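Local coordinates for protein FAD dependent oxidoreductase (Chelativorans sp. BNC1, PDB 6PXS) that binds FAD and probably oxidises iminodiacetate, a compound linked to EDTA breakdown, as a flavin-dependent oxidase of the DadA family, at residues G9-S14 and P341-L346. Numbering follows the deposited sequence.
Sequences GILGAS and PFAGHL. With FAD (flavin-adenine dinucleotide), chain E.
Ser-14 OG donates a hydrogen bond to Pro-341 O, modelled very short at 2.5 Å, a length uncertain at this resolution. OG lies anti to its own backbone N (chi1 178°), and this turns the hydroxyl onto the facing helix. The same carbonyl also takes a weak backbone hydrogen bond from His-345 N. Gly-344, which has no side chain, faces the same hydroxyl: Ser-14 OG is 3.4 Å from Gly-344 CA. Beside this bond, Leu-11 reaches across with one methyl. Its CD1 is 3.6 Å from Ala-343 CB and also touches Gly-344 N. On the cofactor side, Ile-10 CG1 meets Pro-341 CD at 4.0 Å, while its CG2 branch turns to the FAD and lies 3.4 Å from O5'. Gly-9, at the N-cap, packs its CA against FAD O2P, and Leu-11 N gives that oxygen a weak hydrogen bond. Gly-9 and Gly-12 are consistent with the GxGxxG signature of a Rossmann-type dinucleotide-binding fold, which fits the bound FAD. The axes of the short helical segments approach to 7.6 Å at 46°. Met-159 of helix 152-164 packs on Ser-14 and Pro-341, and helix 55-76 borders Pro-341. Helix 10-20 follows strand 3-6, and helix 336-352 follows strand 326-330 of the same sheet.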
loop_
_atom_site.group_PDB
_atom_site.type_symbol
_atom_site.label_atom_id
_atom_site.label_comp_id
_atom_site.label_asym_id
_atom_site.label_seq_id
_atom_site.Cartn_x
_atom_site.Cartn_y
_atom_site.Cartn_z
ATOM N N GLY A 9 17.620 13.605 -6.455
ATOM C CA GLY A 9 17.594 12.380 -7.221
ATOM C C GLY A 9 18.990 11.833 -7.399
ATOM O O GLY A 9 19.927 12.184 -6.675
ATOM N N ILE A 10 19.133 10.960 -8.393
ATOM C CA ILE A 10 20.444 10.382 -8.649
ATOM C C ILE A 10 21.437 11.474 -9.022
ATOM O O ILE A 10 22.630 11.371 -8.714
ATOM C CB ILE A 10 20.357 9.302 -9.744
ATOM C CG1 ILE A 10 21.698 8.576 -9.883
ATOM C CG2 ILE A 10 19.968 9.916 -11.079
ATOM C CD1 ILE A 10 22.116 7.811 -8.643
ATOM N N LEU A 11 20.971 12.538 -9.678
ATOM C CA LEU A 11 21.884 13.574 -10.145
ATOM C C LEU A 11 22.238 14.543 -9.024
ATOM O O LEU A 11 23.418 14.823 -8.784
ATOM C CB LEU A 11 21.269 14.323 -11.329
ATOM C CG LEU A 11 22.179 15.334 -12.033
ATOM C CD1 LEU A 11 23.448 14.668 -12.541
ATOM C CD2 LEU A 11 21.439 16.011 -13.176
ATOM N N GLY A 12 21.231 15.069 -8.329
ATOM C CA GLY A 12 21.507 15.931 -7.194
ATOM C C GLY A 12 22.253 15.221 -6.083
ATOM O O GLY A 12 23.040 15.841 -5.363
ATOM N N ALA A 13 22.020 13.915 -5.927
ATOM C CA ALA A 13 22.716 13.163 -4.889
ATOM C C ALA A 13 24.176 12.934 -5.260
ATOM O O ALA A 13 25.061 13.014 -4.400
ATOM C CB ALA A 13 22.010 11.830 -4.644
ATOM N N SER A 14 24.449 12.651 -6.536
ATOM C CA SER A 14 25.833 12.477 -6.963
ATOM C C SER A 14 26.613 13.778 -6.825
ATOM O O SER A 14 27.769 13.774 -6.385
ATOM C CB SER A 14 25.880 11.977 -8.407
ATOM O OG SER A 14 27.220 11.854 -8.853
ATOM N N PRO A 341 25.449 9.382 -12.032
ATOM C CA PRO A 341 26.614 9.377 -11.128
ATOM C C PRO A 341 27.797 10.178 -11.648
ATOM O O PRO A 341 28.315 11.047 -10.935
ATOM C CB PRO A 341 26.932 7.881 -10.999
ATOM C CG PRO A 341 25.621 7.201 -11.221
ATOM C CD PRO A 341 24.907 8.030 -12.251
ATOM N N PHE A 342 28.242 9.913 -12.878
ATOM C CA PHE A 342 29.364 10.670 -13.423
ATOM C C PHE A 342 28.970 12.117 -13.700
ATOM O O PHE A 342 29.764 13.036 -13.470
ATOM C CB PHE A 342 29.885 10.003 -14.693
ATOM C CG PHE A 342 31.068 10.702 -15.299
ATOM C CD1 PHE A 342 32.262 10.798 -14.604
ATOM C CD2 PHE A 342 30.990 11.257 -16.564
ATOM C CE1 PHE A 342 33.355 11.441 -15.157
ATOM C CE2 PHE A 342 32.081 11.901 -17.124
ATOM C CZ PHE A 342 33.265 11.990 -16.419
ATOM N N ALA A 343 27.750 12.342 -14.195
ATOM C CA ALA A 343 27.313 13.709 -14.452
ATOM C C ALA A 343 27.368 14.553 -13.189
ATOM O O ALA A 343 27.665 15.751 -13.254
ATOM C CB ALA A 343 25.898 13.716 -15.033
ATOM N N GLY A 344 27.088 13.951 -12.032
ATOM C CA GLY A 344 27.238 14.677 -10.782
ATOM C C GLY A 344 28.672 15.102 -10.534
ATOM O O GLY A 344 28.932 16.228 -10.104
ATOM N N HIS A 345 29.624 14.205 -10.804
ATOM C CA HIS A 345 31.034 14.556 -10.681
ATOM C C HIS A 345 31.391 15.753 -11.554
ATOM O O HIS A 345 32.256 16.556 -11.185
ATOM C CB HIS A 345 31.900 13.351 -11.051
ATOM C CG HIS A 345 33.364 13.651 -11.101
ATOM N ND1 HIS A 345 34.083 14.045 -9.993
ATOM C CD2 HIS A 345 34.247 13.612 -12.128
ATOM C CE1 HIS A 345 35.345 14.235 -10.335
ATOM N NE2 HIS A 345 35.471 13.979 -11.624
ATOM N N LEU A 346 30.745 15.888 -12.713
ATOM C CA LEU A 346 30.983 17.047 -13.566
ATOM C C LEU A 346 30.427 18.315 -12.932
ATOM O O LEU A 346 31.108 19.347 -12.879
ATOM C CB LEU A 346 30.359 16.816 -14.942
ATOM C CG LEU A 346 31.235 16.135 -15.996
ATOM C CD1 LEU A 346 32.060 15.011 -15.395
ATOM C CD2 LEU A 346 30.365 15.606 -17.126
HETATM P PA FAD E . 14.627 12.907 -10.115
HETATM O O1A FAD E . 13.174 12.958 -10.409
HETATM O O2A FAD E . 15.119 11.545 -9.616
HETATM O O5B FAD E . 15.056 14.021 -9.097
HETATM C C5B FAD E . 14.305 15.246 -8.965
HETATM C C4B FAD E . 14.147 15.556 -7.499
HETATM O O4B FAD E . 14.056 16.988 -7.313
HETATM C C3B FAD E . 12.896 14.961 -6.852
HETATM O O3B FAD E . 13.192 14.473 -5.549
HETATM C C2B FAD E . 11.939 16.154 -6.803
HETATM O O2B FAD E . 10.980 16.037 -5.759
HETATM C C1B FAD E . 12.925 17.284 -6.524
HETATM N N9A FAD E . 12.441 18.613 -6.879
HETATM C C8A FAD E . 11.992 19.036 -8.102
HETATM N N7A FAD E . 11.612 20.292 -8.125
HETATM C C5A FAD E . 11.828 20.724 -6.825
HETATM C C6A FAD E . 11.627 21.965 -6.191
HETATM N N6A FAD E . 11.143 23.046 -6.809
HETATM N N1A FAD E . 11.944 22.058 -4.881
HETATM C C2A FAD E . 12.427 20.982 -4.254
HETATM N N3A FAD E . 12.657 19.764 -4.750
HETATM C C4A FAD E . 12.335 19.700 -6.046
HETATM N N1 FAD E . 18.042 5.168 -16.478
HETATM C C2 FAD E . 19.032 4.264 -16.737
HETATM O O2 FAD E . 20.210 4.614 -16.871
HETATM N N3 FAD E . 18.723 2.920 -16.852
HETATM C C4 FAD E . 17.466 2.366 -16.732
HETATM O O4 FAD E . 17.312 1.152 -16.856
HETATM C C4X FAD E . 16.420 3.334 -16.459
HETATM N N5 FAD E . 15.199 2.897 -16.330
HETATM C C5X FAD E . 14.200 3.821 -16.069
HETATM C C6 FAD E . 12.889 3.368 -15.929
HETATM C C7 FAD E . 11.849 4.254 -15.661
HETATM C C7M FAD E . 10.446 3.728 -15.516
HETATM C C8 FAD E . 12.122 5.625 -15.538
HETATM C C8M FAD E . 11.018 6.609 -15.252
HETATM C C9 FAD E . 13.430 6.079 -15.678
HETATM C C9A FAD E . 14.468 5.191 -15.941
HETATM N N10 FAD E . 15.803 5.622 -16.084
HETATM C C10 FAD E . 16.806 4.717 -16.349
HETATM C "C1'" FAD E . 16.150 7.048 -15.976
HETATM C "C2'" FAD E . 16.451 7.491 -14.546
HETATM O "O2'" FAD E . 15.553 6.861 -13.632
HETATM C "C3'" FAD E . 16.283 9.007 -14.448
HETATM O "O3'" FAD E . 16.846 9.615 -15.605
HETATM C "C4'" FAD E . 16.929 9.638 -13.214
HETATM O "O4'" FAD E . 16.391 9.025 -12.044
HETATM C "C5'" FAD E . 16.701 11.134 -13.173
HETATM O "O5'" FAD E . 17.244 11.664 -11.946
HETATM P P FAD E . 17.037 13.174 -11.554
HETATM O O1P FAD E . 17.447 14.053 -12.740
HETATM O O2P FAD E . 17.687 13.508 -10.261
HETATM O O3P FAD E . 15.457 13.273 -11.415
#